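Local coordinates for diphosphomevalonate decarboxylase, putative (Trypanosoma brucei, PDB 2HKE), which probably catalyses the ATP-dependent decarboxylation of (R)-5-diphosphomevalonate to isopentenyl diphosphate in the mevalonate pathway, at residues A[273-278]-A[315-320]; A[345-348]-A[352-355]; A[267-272]-A[294-299]; A[310-315]-A[339-344]; A[283-288]-A[304-309]. The protein carries 1 engineered substitution. One frame throughout, in Å; residues are numbered along the deposited sequence.

In the fold
All five contacts lie in the family's C-terminal domain. Helix 267-283 carries contacts 3 and 1, and the turn after it opens contact 5. Helix 307-317 takes part in contacts 5, 4 and 1, from its start to its end. Contact 3 ties the first of these helices to the start of strand 298-303 in the five-stranded sheet. Contacts 1 and 5 join the two helices. Contact 4 packs the first part of the long loop between helix 330-338 and strand 358-363 on helix 307-317. Contact 2, last along the chain, lies within that loop at the surface. Contacts 1 and 2 have centres about 5 Å apart, contacts 3 and 4 about 20 Å.

Contact 1: A[273-278]-A[315-320]; sequences IRLVKA and MEHFPT. With SO4 (sulfate ion), chain D.
L275 meets H317 and F318 through its two methyl groups, and the contact is wholly apolar across the segments. The main interaction is a CH-pi contact. L275 CD1 sits over the middle of one face of the H317 imidazole, 3.6 Å from the ring centroid and only 6° off the normal. With CG anti to the backbone N (chi1 -176°), L275 reaches outward from its helix towards the ring. Its other methyl, CD2, makes the ordinary packing contact. It lies 3.7 Å from H317 CB and touches the F318 ring at its edge, 4.0 Å from CE1. This buried leucine thus joins helix 267-283 to the C-terminal end of helix 307-317, two helices that lie against the sheet of the GHMP-type C-terminal domain. Polar bonds fix the imidazole: ND1 is bonded to M313 O and NE2 to L348 N, so both ring nitrogens have partners. Beyond the helix end, T320 OG1 donates to F318 O over 2.7 Å. R274 stands apart and holds a sulfate ion, probably from the crystallisation liquor. Its NE is 3.0 Å from sulfate O4, and both NE and NH2 bond to O3; D350 N is a further donor to the ion.

Contact 2: A[345-348]-A[352-355]; sequences YKKL and PKKP
K347 and K353 carry the whole contact and bury nearly equal areas. The total is small, 64 Å² over both sides. Their ammonium groups lie close together, with K347 NZ 3.2 Å from K353 NZ. Both atoms are donors, so this is no hydrogen bond. It is a like-charge approach at the surface. K347 NZ also comes within 3.5 Å of K353 CE, so it stands beside the last bond of the K353 chain and not beyond its end. The two side chains cross at about a right angle. They are shaped differently. K353 is extended beyond CG and reaches across to the other segment in a nearly straight line. K347 is bent at chi2 (-75°) and again at chi4, and these bends turn its amine towards K353. Both segments lie in the long irregular loop between helix 330-338 and strand 358-363 of the C-terminal domain. Three residues separate the segments, and the two lysines meet across this short interval. Neighbouring residues attach this loop to helix 267-283. Y345 packs edge-to-face with Y279, and K354 NZ makes a salt bridge to D268. K353 itself touches P319 on the way. Two full charges so close would repel, so one amine may be neutral or its position approximate. Both lysines are exposed, and solvent or ions would probably weaken the repulsion.

Contact 3: A[267-272]-A[294-299]; sequences EDSYAM and AGANCF
S269 and A296 make the polar half of this contact, and M272 and C298 the apolar half. The S269 hydroxyl donates to A296 O over 2.9 Å. It approaches in the carbonyl plane, on a lone pair, with a C=O...OG angle of 114°. The bond therefore comes in from the flank of the carbonyl. S269 OG is also 3.6 Å from A296 CB, so the alanine methyl packs against the hydroxyl that binds its own backbone. One turn further along the helix, M272 points towards the strand. Its chain is bent at both chi2 and chi3, which folds the terminal methyl back. The bends bring CE to 3.9 Å from C298 SG, and SG also lies 4.0 Å from M272 CB. C298 points towards the helix too, its sulfur turned opposite its own amide nitrogen (chi1 -173°). The contact sets the first turns of helix 267-283 against the start of strand 298-303 of the five-stranded sheet and the residues leading into it. S269 OG also bonds to T266 N, just ahead of the helix. The same hydroxyl thus serves the helix start and the strand approach. N297 faces the other way. Its side chain binds A110 O and L190 N, so the approach is held from its far side too. All four touching residues are buried.

Contact 4: A[310-315]-A[339-344]; sequences AVAMLM and VSLPDE
L341 lays both its methyl groups over one face of the peptide group that joins A312 to M313. This is the flat group of the contact, since no aromatic ring or charged group meets its partner here. L341 CD1 stands almost directly above M313 N, 3.8 Å away. L341 CD2 is displaced towards the rim of the same plane, 3.8 Å from A312 O and equally far from M313 CA. A chi1 of -176° swings the L341 chain away from its own amide nitrogen and down onto the helix. CD1 also touches the side chains beside that peptide. It is 3.9 Å from A312 CB and 4.2 Å from M313 CB. A312 is the centre of the contact. Its methyl is met from a second direction by V339, whose CG1 lies 3.6 Å from A312 CB. V339 and L341 thus grip the same small residue. S340, between them, points its side chain away from the helix. No hydrogen bond crosses the segments; the contact is van der Waals packing. The M313 side chain leads away from the loop and packs on L275 and Y279 of helix 267-283. L314 also faces that helix. L341 further touches E309 and E316, one turn before and one turn after the contact. The CA atoms of A312 and L341 are 6.3 Å apart, an approach the small alanine probably helps to allow. This is plain packing of a covering loop on the outer face of a helix in the C-terminal domain.

Contact 5: A[283-288]-A[304-309]; sequences KGRTAL and KEDLPE
K283 and E309 reach each other because the lysine chain is bent at chi2 (-79°) and chi3, while E309 stretches out beyond CG. R285, extended from CG to NE, meets D306 from the opposite direction. K283 NZ bonds to E309 OE1 over 2.7 Å, on the syn side of the carboxylate, tilted 26° out of its plane. R285 grips D306 end-on: NH1 bonds to OD2 and NH2 to OD1, each at 3.0 Å. Both oxygens lie in the guanidinium plane, but the two planes are 39° apart, so the nitrogens come from above the carboxylate. A third bond, NH2 to OD2, is weak. A287 CB lies over one guanidinium face, offset toward the rim. Water 1 links the pairs, accepting from K283 NZ at 2.6 Å and donating to D306 OD1. Water 2 donates to A287 O and D306 OD2, each at 2.7 Å. G284 is the C-prime residue of a Schellman motif ending helix 267-283. E309 OE1 also bonds to Y279 OH. Two salt bridges and two waters tie this turn to the start of helix 307-317. The buried D306 carboxylate is met by an arginine and two waters, which probably keep it ionised.

Contact 1: A[273-278]-A[315-320]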
# COMPACT_ATOMS: atom_id res chain seq x y z
N ILE A 273 -7.88 6.43 16.29
CA ILE A 273 -7.99 7.79 15.82
C ILE A 273 -8.06 8.72 17.04
O ILE A 273 -7.33 9.68 17.11
CB ILE A 273 -9.22 7.97 14.94
CG1 ILE A 273 -9.05 7.24 13.60
CG2 ILE A 273 -9.56 9.46 14.80
CD1 ILE A 273 -10.30 7.22 12.78
N ARG A 274 -8.93 8.40 18.00
CA ARG A 274 -9.05 9.22 19.20
C ARG A 274 -7.74 9.32 19.95
O ARG A 274 -7.41 10.42 20.46
CB ARG A 274 -10.14 8.67 20.13
CG ARG A 274 -11.49 8.72 19.51
CD ARG A 274 -12.62 8.75 20.55
NE ARG A 274 -12.45 7.75 21.59
CZ ARG A 274 -12.77 6.47 21.46
NH1 ARG A 274 -13.29 6.03 20.33
NH2 ARG A 274 -12.59 5.64 22.48
N LEU A 275 -7.00 8.21 20.03
CA LEU A 275 -5.72 8.16 20.76
C LEU A 275 -4.66 9.05 20.10
O LEU A 275 -3.95 9.84 20.77
CB LEU A 275 -5.24 6.72 20.82
CG LEU A 275 -3.98 6.44 21.62
CD1 LEU A 275 -3.97 7.13 23.01
CD2 LEU A 275 -3.80 4.95 21.75
N VAL A 276 -4.53 8.94 18.79
CA VAL A 276 -3.55 9.78 18.11
C VAL A 276 -3.90 11.24 18.34
O VAL A 276 -3.02 12.06 18.64
CB VAL A 276 -3.50 9.46 16.61
CG1 VAL A 276 -2.68 10.49 15.84
CG2 VAL A 276 -3.00 8.02 16.45
N LYS A 277 -5.18 11.58 18.18
CA LYS A 277 -5.61 12.96 18.39
C LYS A 277 -5.32 13.46 19.80
O LYS A 277 -4.83 14.59 19.99
CB LYS A 277 -7.11 13.09 18.10
CG LYS A 277 -7.42 13.04 16.62
CD LYS A 277 -8.93 13.13 16.40
CE LYS A 277 -9.26 13.16 14.93
NZ LYS A 277 -10.74 13.16 14.78
N ALA A 278 -5.61 12.62 20.78
CA ALA A 278 -5.41 12.97 22.20
C ALA A 278 -3.92 13.10 22.52
O ALA A 278 -3.53 13.96 23.29
CB ALA A 278 -6.01 11.91 23.09
N MET A 315 1.36 1.40 23.68
CA MET A 315 1.39 0.18 24.53
C MET A 315 0.67 0.33 25.85
O MET A 315 0.29 -0.66 26.46
CB MET A 315 2.81 -0.23 24.79
CG MET A 315 3.55 -0.73 23.53
SD MET A 315 2.79 -2.08 22.66
CE MET A 315 1.74 -1.32 21.42
N GLU A 316 0.52 1.56 26.30
CA GLU A 316 -0.27 1.82 27.48
C GLU A 316 -1.74 1.55 27.23
O GLU A 316 -2.47 1.24 28.14
CB GLU A 316 -0.02 3.23 27.92
CG GLU A 316 1.35 3.35 28.44
CD GLU A 316 1.54 2.72 29.83
OE1 GLU A 316 0.56 2.65 30.61
OE2 GLU A 316 2.69 2.34 30.11
N HIS A 317 -2.18 1.69 25.99
CA HIS A 317 -3.59 1.59 25.64
C HIS A 317 -3.88 0.30 24.91
O HIS A 317 -5.00 -0.25 24.99
CB HIS A 317 -3.96 2.80 24.75
CG HIS A 317 -3.77 4.12 25.43
ND1 HIS A 317 -2.57 4.76 25.51
CD2 HIS A 317 -4.65 4.90 26.08
CE1 HIS A 317 -2.70 5.89 26.17
NE2 HIS A 317 -3.96 5.99 26.54
N PHE A 318 -2.92 -0.15 24.13
CA PHE A 318 -3.03 -1.43 23.39
C PHE A 318 -1.80 -2.29 23.68
O PHE A 318 -0.95 -2.47 22.83
CB PHE A 318 -3.13 -1.16 21.89
CG PHE A 318 -4.38 -0.48 21.46
CD1 PHE A 318 -4.45 0.89 21.39
CD2 PHE A 318 -5.50 -1.22 21.14
CE1 PHE A 318 -5.64 1.52 20.99
CE2 PHE A 318 -6.68 -0.61 20.72
CZ PHE A 318 -6.74 0.77 20.65
N PRO A 319 -1.70 -2.85 24.91
CA PRO A 319 -0.50 -3.54 25.33
C PRO A 319 -0.28 -4.74 24.47
O PRO A 319 -1.13 -5.64 24.41
CB PRO A 319 -0.79 -3.93 26.79
CG PRO A 319 -1.94 -3.07 27.17
CD PRO A 319 -2.72 -2.83 25.98
N THR A 320 0.86 -4.75 23.80
CA THR A 320 1.18 -5.74 22.80
C THR A 320 2.56 -6.34 23.10
O THR A 320 3.55 -5.61 23.23
CB THR A 320 1.22 -5.11 21.40
OG1 THR A 320 -0.03 -4.42 21.15
CG2 THR A 320 1.51 -6.20 20.32
S SO4 D . -12.49 9.13 24.93
O1 SO4 D . -13.91 9.37 25.09
O2 SO4 D . -11.79 9.62 26.10
O3 SO4 D . -12.29 7.69 24.76
O4 SO4 D . -12.06 9.84 23.73

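Contact 2: A[345-348]-A[352-355]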
# COMPACT_ATOMS: atom_id res chain seq x y z
N TYR A 345 0.77 10.80 29.29
CA TYR A 345 0.40 10.09 28.05
C TYR A 345 -0.25 8.76 28.34
O TYR A 345 -0.39 7.92 27.44
CB TYR A 345 1.62 9.93 27.13
CG TYR A 345 2.28 11.21 26.81
CD1 TYR A 345 1.56 12.25 26.21
CD2 TYR A 345 3.62 11.41 27.03
CE1 TYR A 345 2.16 13.44 25.90
CE2 TYR A 345 4.21 12.63 26.72
CZ TYR A 345 3.47 13.64 26.16
OH TYR A 345 4.07 14.84 25.87
N LYS A 346 -0.63 8.53 29.60
CA LYS A 346 -1.33 7.34 29.97
C LYS A 346 -2.79 7.80 30.10
O LYS A 346 -3.07 8.98 30.39
CB LYS A 346 -0.80 6.76 31.29
CG LYS A 346 0.65 6.37 31.25
CD LYS A 346 1.18 6.03 32.65
CE LYS A 346 2.70 5.82 32.62
NZ LYS A 346 3.17 5.25 33.91
N LYS A 347 -3.69 6.87 29.86
CA LYS A 347 -5.11 7.11 29.95
C LYS A 347 -5.52 8.34 29.13
O LYS A 347 -6.15 9.28 29.65
CB LYS A 347 -5.55 7.21 31.44
CG LYS A 347 -5.38 5.88 32.20
CD LYS A 347 -6.48 4.83 31.81
CE LYS A 347 -6.22 3.39 32.42
NZ LYS A 347 -4.83 2.81 32.19
N LEU A 348 -5.19 8.33 27.85
CA LEU A 348 -5.54 9.44 26.97
C LEU A 348 -6.95 9.27 26.41
O LEU A 348 -7.53 10.22 25.93
CB LEU A 348 -4.53 9.57 25.84
CG LEU A 348 -3.10 9.94 26.24
CD1 LEU A 348 -2.17 9.90 25.03
CD2 LEU A 348 -3.06 11.30 26.91
N PRO A 352 -11.29 -0.38 25.94
CA PRO A 352 -10.72 -1.62 26.48
C PRO A 352 -9.29 -1.94 26.01
O PRO A 352 -9.00 -1.84 24.79
CB PRO A 352 -11.66 -2.69 25.94
CG PRO A 352 -12.92 -1.97 25.77
CD PRO A 352 -12.57 -0.63 25.27
N LYS A 353 -8.42 -2.32 26.94
CA LYS A 353 -7.05 -2.68 26.57
C LYS A 353 -7.03 -4.04 25.89
O LYS A 353 -7.62 -5.04 26.37
CB LYS A 353 -6.12 -2.66 27.77
CG LYS A 353 -5.96 -1.28 28.39
CD LYS A 353 -4.99 -1.34 29.53
CE LYS A 353 -4.87 -0.02 30.20
NZ LYS A 353 -3.75 -0.05 31.17
N LYS A 354 -6.35 -4.08 24.75
CA LYS A 354 -6.10 -5.32 24.03
C LYS A 354 -4.85 -5.15 23.19
O LYS A 354 -4.47 -4.03 22.86
CB LYS A 354 -7.29 -5.69 23.15
CG LYS A 354 -7.53 -4.65 22.02
CD LYS A 354 -8.79 -4.88 21.27
CE LYS A 354 -10.01 -4.38 22.02
NZ LYS A 354 -11.16 -4.78 21.17
N PRO A 355 -4.20 -6.25 22.84
CA PRO A 355 -3.02 -6.12 21.99
C PRO A 355 -3.41 -5.82 20.54
O PRO A 355 -4.49 -6.21 20.07
CB PRO A 355 -2.39 -7.51 22.05
CG PRO A 355 -3.51 -8.42 22.37
CD PRO A 355 -4.47 -7.64 23.21

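Contact 3: A[267-272]-A[294-299]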
# COMPACT_ATOMS: atom_id res chain seq x y z
N GLU A 267 -14.36 -0.46 16.09
CA GLU A 267 -14.22 0.53 17.17
C GLU A 267 -12.76 0.64 17.61
O GLU A 267 -12.37 1.63 18.22
CB GLU A 267 -15.09 0.16 18.34
CG GLU A 267 -16.62 0.41 18.09
CD GLU A 267 -16.98 1.88 17.88
OE1 GLU A 267 -16.30 2.78 18.46
OE2 GLU A 267 -17.96 2.15 17.11
N ASP A 268 -11.98 -0.42 17.40
CA ASP A 268 -10.52 -0.32 17.66
C ASP A 268 -9.89 0.72 16.74
O ASP A 268 -9.09 1.55 17.19
CB ASP A 268 -9.83 -1.64 17.44
CG ASP A 268 -10.07 -2.64 18.55
OD1 ASP A 268 -10.47 -2.27 19.65
OD2 ASP A 268 -9.85 -3.82 18.27
N SER A 269 -10.25 0.68 15.45
CA SER A 269 -9.85 1.74 14.51
C SER A 269 -10.16 3.13 15.03
O SER A 269 -9.31 4.03 15.03
CB SER A 269 -10.53 1.56 13.15
OG SER A 269 -10.28 0.28 12.64
N TYR A 270 -11.42 3.33 15.45
CA TYR A 270 -11.86 4.63 15.93
C TYR A 270 -11.18 5.02 17.22
O TYR A 270 -10.86 6.20 17.42
CB TYR A 270 -13.40 4.69 16.09
CG TYR A 270 -14.18 4.45 14.83
CD1 TYR A 270 -13.94 5.19 13.68
CD2 TYR A 270 -15.16 3.45 14.78
CE1 TYR A 270 -14.66 4.97 12.51
CE2 TYR A 270 -15.89 3.22 13.59
CZ TYR A 270 -15.64 3.98 12.49
OH TYR A 270 -16.36 3.75 11.34
N ALA A 271 -10.91 4.04 18.08
CA ALA A 271 -10.17 4.36 19.29
C ALA A 271 -8.73 4.82 18.95
O ALA A 271 -8.19 5.68 19.61
CB ALA A 271 -10.12 3.15 20.17
N MET A 272 -8.13 4.20 17.94
CA MET A 272 -6.80 4.62 17.48
C MET A 272 -6.82 6.04 16.99
O MET A 272 -5.90 6.81 17.27
CB MET A 272 -6.22 3.64 16.44
CG MET A 272 -5.58 2.41 17.06
SD MET A 272 -4.12 2.67 18.06
CE MET A 272 -2.90 3.14 16.78
N ALA A 294 -9.17 1.33 3.65
CA ALA A 294 -10.15 0.27 3.25
C ALA A 294 -9.99 -1.00 4.08
O ALA A 294 -10.10 -2.14 3.61
CB ALA A 294 -10.12 -0.07 1.72
N GLY A 295 -9.72 -0.78 5.36
CA GLY A 295 -9.50 -1.86 6.29
C GLY A 295 -9.46 -1.26 7.67
O GLY A 295 -9.59 -0.05 7.82
N ALA A 296 -9.29 -2.12 8.67
CA ALA A 296 -9.29 -1.69 10.05
C ALA A 296 -7.90 -1.30 10.53
O ALA A 296 -7.78 -0.66 11.55
CB ALA A 296 -9.84 -2.82 10.96
N ASN A 297 -6.85 -1.74 9.84
CA ASN A 297 -5.47 -1.51 10.33
C ASN A 297 -5.16 -0.03 10.30
O ASN A 297 -5.57 0.67 9.37
CB ASN A 297 -4.44 -2.22 9.47
CG ASN A 297 -4.58 -3.72 9.43
OD1 ASN A 297 -5.07 -4.34 10.36
ND2 ASN A 297 -4.09 -4.32 8.34
N CYS A 298 -4.42 0.41 11.30
CA CYS A 298 -4.04 1.78 11.43
C CYS A 298 -2.56 1.95 11.04
O CYS A 298 -1.62 1.53 11.78
CB CYS A 298 -4.25 2.23 12.84
SG CYS A 298 -3.99 4.01 13.10
N PHE A 299 -2.36 2.62 9.92
CA PHE A 299 -1.01 3.01 9.53
C PHE A 299 -0.70 4.27 10.30
O PHE A 299 -1.63 5.03 10.65
CB PHE A 299 -0.95 3.22 8.04
CG PHE A 299 -0.80 1.94 7.28
CD1 PHE A 299 -1.91 1.17 6.98
CD2 PHE A 299 0.47 1.48 6.94
CE1 PHE A 299 -1.74 -0.06 6.29
CE2 PHE A 299 0.67 0.29 6.24
CZ PHE A 299 -0.46 -0.47 5.91

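Contact 4: A[310-315]-A[339-344]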
# COMPACT_ATOMS: atom_id res chain seq x y z
N ALA A 310 6.00 7.58 21.02
CA ALA A 310 4.72 7.26 20.39
C ALA A 310 4.34 5.79 20.61
O ALA A 310 3.20 5.48 20.97
CB ALA A 310 4.74 7.67 18.86
N VAL A 311 5.28 4.88 20.40
CA VAL A 311 5.04 3.47 20.55
C VAL A 311 4.81 3.12 22.03
O VAL A 311 3.88 2.34 22.34
CB VAL A 311 6.15 2.64 19.92
CG1 VAL A 311 5.94 1.15 20.24
CG2 VAL A 311 6.23 2.90 18.41
N ALA A 312 5.57 3.74 22.94
CA ALA A 312 5.33 3.58 24.39
C ALA A 312 3.90 3.99 24.76
O ALA A 312 3.22 3.31 25.56
CB ALA A 312 6.34 4.40 25.23
N MET A 313 3.47 5.11 24.20
CA MET A 313 2.11 5.64 24.44
C MET A 313 1.10 4.65 23.94
O MET A 313 0.15 4.30 24.65
CB MET A 313 1.96 7.00 23.76
CG MET A 313 0.61 7.63 23.90
SD MET A 313 -0.56 7.09 22.62
CE MET A 313 0.19 7.61 21.04
N LEU A 314 1.28 4.14 22.71
CA LEU A 314 0.37 3.09 22.21
C LEU A 314 0.24 1.87 23.13
O LEU A 314 -0.85 1.33 23.28
CB LEU A 314 0.77 2.60 20.80
CG LEU A 314 0.71 3.65 19.68
CD1 LEU A 314 1.15 3.05 18.32
CD2 LEU A 314 -0.69 4.31 19.60
N MET A 315 1.36 1.40 23.68
CA MET A 315 1.39 0.18 24.53
C MET A 315 0.67 0.33 25.85
O MET A 315 0.29 -0.66 26.46
CB MET A 315 2.81 -0.23 24.79
CG MET A 315 3.55 -0.73 23.53
SD MET A 315 2.79 -2.08 22.66
CE MET A 315 1.74 -1.32 21.42
N VAL A 339 12.06 3.43 26.95
CA VAL A 339 11.29 4.64 27.22
C VAL A 339 10.63 4.56 28.59
O VAL A 339 10.02 3.55 28.93
CB VAL A 339 10.19 4.88 26.15
CG1 VAL A 339 9.24 6.06 26.53
CG2 VAL A 339 10.84 5.12 24.83
N SER A 340 10.73 5.66 29.34
CA SER A 340 9.96 5.85 30.53
C SER A 340 8.83 6.82 30.18
O SER A 340 9.04 8.01 30.10
CB SER A 340 10.82 6.43 31.65
OG SER A 340 10.08 6.39 32.84
N LEU A 341 7.65 6.29 29.94
CA LEU A 341 6.56 7.12 29.41
C LEU A 341 6.05 8.05 30.49
O LEU A 341 5.70 7.58 31.57
CB LEU A 341 5.40 6.27 28.94
CG LEU A 341 4.23 7.01 28.26
CD1 LEU A 341 4.72 7.44 26.96
CD2 LEU A 341 2.98 6.16 28.13
N PRO A 342 6.01 9.33 30.23
CA PRO A 342 5.39 10.28 31.15
C PRO A 342 3.94 9.97 31.45
O PRO A 342 3.18 9.55 30.57
CB PRO A 342 5.45 11.59 30.40
CG PRO A 342 6.62 11.43 29.48
CD PRO A 342 6.62 10.00 29.07
N ASP A 343 3.54 10.24 32.70
CA ASP A 343 2.20 9.91 33.12
C ASP A 343 1.13 10.61 32.31
O ASP A 343 0.05 10.07 32.17
CB ASP A 343 2.03 10.29 34.61
CG ASP A 343 1.61 9.14 35.44
OD1 ASP A 343 0.53 8.55 35.13
OD2 ASP A 343 2.37 8.78 36.38
N GLU A 344 1.43 11.80 31.80
CA GLU A 344 0.52 12.58 30.95
C GLU A 344 0.03 11.81 29.72
O GLU A 344 -1.04 12.11 29.20
CB GLU A 344 1.14 13.88 30.46
CG GLU A 344 2.53 13.74 29.88
CD GLU A 344 3.22 15.02 29.41
OE1 GLU A 344 2.55 16.06 29.17
OE2 GLU A 344 4.49 14.97 29.25

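Contact 5: A[283-288]-A[304-309]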
# COMPACT_ATOMS: atom_id res chain seq x y z
N LYS A 283 0.72 16.67 23.49
CA LYS A 283 2.04 17.09 23.05
C LYS A 283 2.04 18.54 22.65
O LYS A 283 3.07 19.18 22.72
CB LYS A 283 2.47 16.25 21.87
CG LYS A 283 2.76 14.81 22.22
CD LYS A 283 4.11 14.62 22.85
CE LYS A 283 5.19 14.48 21.84
NZ LYS A 283 6.47 14.35 22.60
N GLY A 284 0.89 19.09 22.24
CA GLY A 284 0.86 20.43 21.74
C GLY A 284 1.31 20.59 20.31
O GLY A 284 1.57 21.70 19.85
N ARG A 285 1.43 19.47 19.60
CA ARG A 285 1.78 19.52 18.21
C ARG A 285 1.38 18.20 17.56
O ARG A 285 1.09 17.21 18.23
CB ARG A 285 3.29 19.76 18.00
CG ARG A 285 4.14 18.63 18.49
CD ARG A 285 5.60 18.95 18.30
NE ARG A 285 6.43 17.96 18.97
CZ ARG A 285 6.94 16.86 18.41
NH1 ARG A 285 6.76 16.57 17.14
NH2 ARG A 285 7.66 16.04 19.16
N THR A 286 1.34 18.23 16.25
CA THR A 286 1.04 17.04 15.45
C THR A 286 2.33 16.21 15.33
O THR A 286 3.15 16.41 14.44
CB THR A 286 0.48 17.41 14.13
OG1 THR A 286 -0.69 18.25 14.33
CG2 THR A 286 0.06 16.10 13.35
N ALA A 287 2.51 15.32 16.31
CA ALA A 287 3.66 14.44 16.36
C ALA A 287 3.44 13.12 15.63
O ALA A 287 4.40 12.39 15.30
CB ALA A 287 4.04 14.22 17.84
N LEU A 288 2.18 12.76 15.43
CA LEU A 288 1.82 11.38 15.04
C LEU A 288 0.62 11.50 14.11
O LEU A 288 -0.28 12.27 14.39
CB LEU A 288 1.48 10.52 16.29
CG LEU A 288 1.16 9.04 16.10
CD1 LEU A 288 2.36 8.26 15.41
CD2 LEU A 288 0.78 8.38 17.44
N LYS A 304 11.41 9.64 13.28
CA LYS A 304 12.23 8.73 14.09
C LYS A 304 12.43 9.15 15.54
O LYS A 304 12.27 8.35 16.46
CB LYS A 304 13.58 8.54 13.39
CG LYS A 304 14.29 7.30 13.81
CD LYS A 304 15.46 6.92 12.90
CE LYS A 304 16.02 5.60 13.48
NZ LYS A 304 17.40 5.07 13.02
N GLU A 305 12.82 10.40 15.75
CA GLU A 305 13.00 10.98 17.11
C GLU A 305 11.77 10.81 18.02
O GLU A 305 11.89 10.65 19.25
CB GLU A 305 13.42 12.46 17.01
CG GLU A 305 12.38 13.36 16.40
CD GLU A 305 12.95 14.68 15.83
OE1 GLU A 305 13.58 15.46 16.62
OE2 GLU A 305 12.81 14.90 14.59
N ASP A 306 10.59 10.82 17.41
CA ASP A 306 9.35 10.79 18.16
C ASP A 306 8.79 9.38 18.29
O ASP A 306 7.84 9.17 19.03
CB ASP A 306 8.31 11.66 17.45
CG ASP A 306 8.58 13.16 17.60
OD1 ASP A 306 9.18 13.54 18.63
OD2 ASP A 306 8.20 13.95 16.71
N LEU A 307 9.38 8.42 17.61
CA LEU A 307 8.75 7.12 17.48
C LEU A 307 8.73 6.37 18.82
O LEU A 307 7.73 5.76 19.13
CB LEU A 307 9.39 6.30 16.37
CG LEU A 307 8.75 4.93 16.07
CD1 LEU A 307 8.89 4.56 14.57
CD2 LEU A 307 9.20 3.79 16.97
N PRO A 308 9.87 6.32 19.56
CA PRO A 308 9.82 5.54 20.82
C PRO A 308 8.75 5.97 21.77
O PRO A 308 8.03 5.08 22.31
CB PRO A 308 11.23 5.74 21.39
CG PRO A 308 12.06 5.82 20.06
CD PRO A 308 11.23 6.81 19.33
N GLU A 309 8.58 7.28 21.96
CA GLU A 309 7.53 7.76 22.87
C GLU A 309 6.19 7.38 22.32
O GLU A 309 5.31 6.96 23.09
CB GLU A 309 7.56 9.27 23.08
CG GLU A 309 6.62 9.75 24.20
CD GLU A 309 6.67 11.23 24.42
OE1 GLU A 309 5.97 11.97 23.66
OE2 GLU A 309 7.43 11.65 25.32
O HOH W 1 8.37 13.01 21.37
O HOH W 2 6.86 13.07 14.52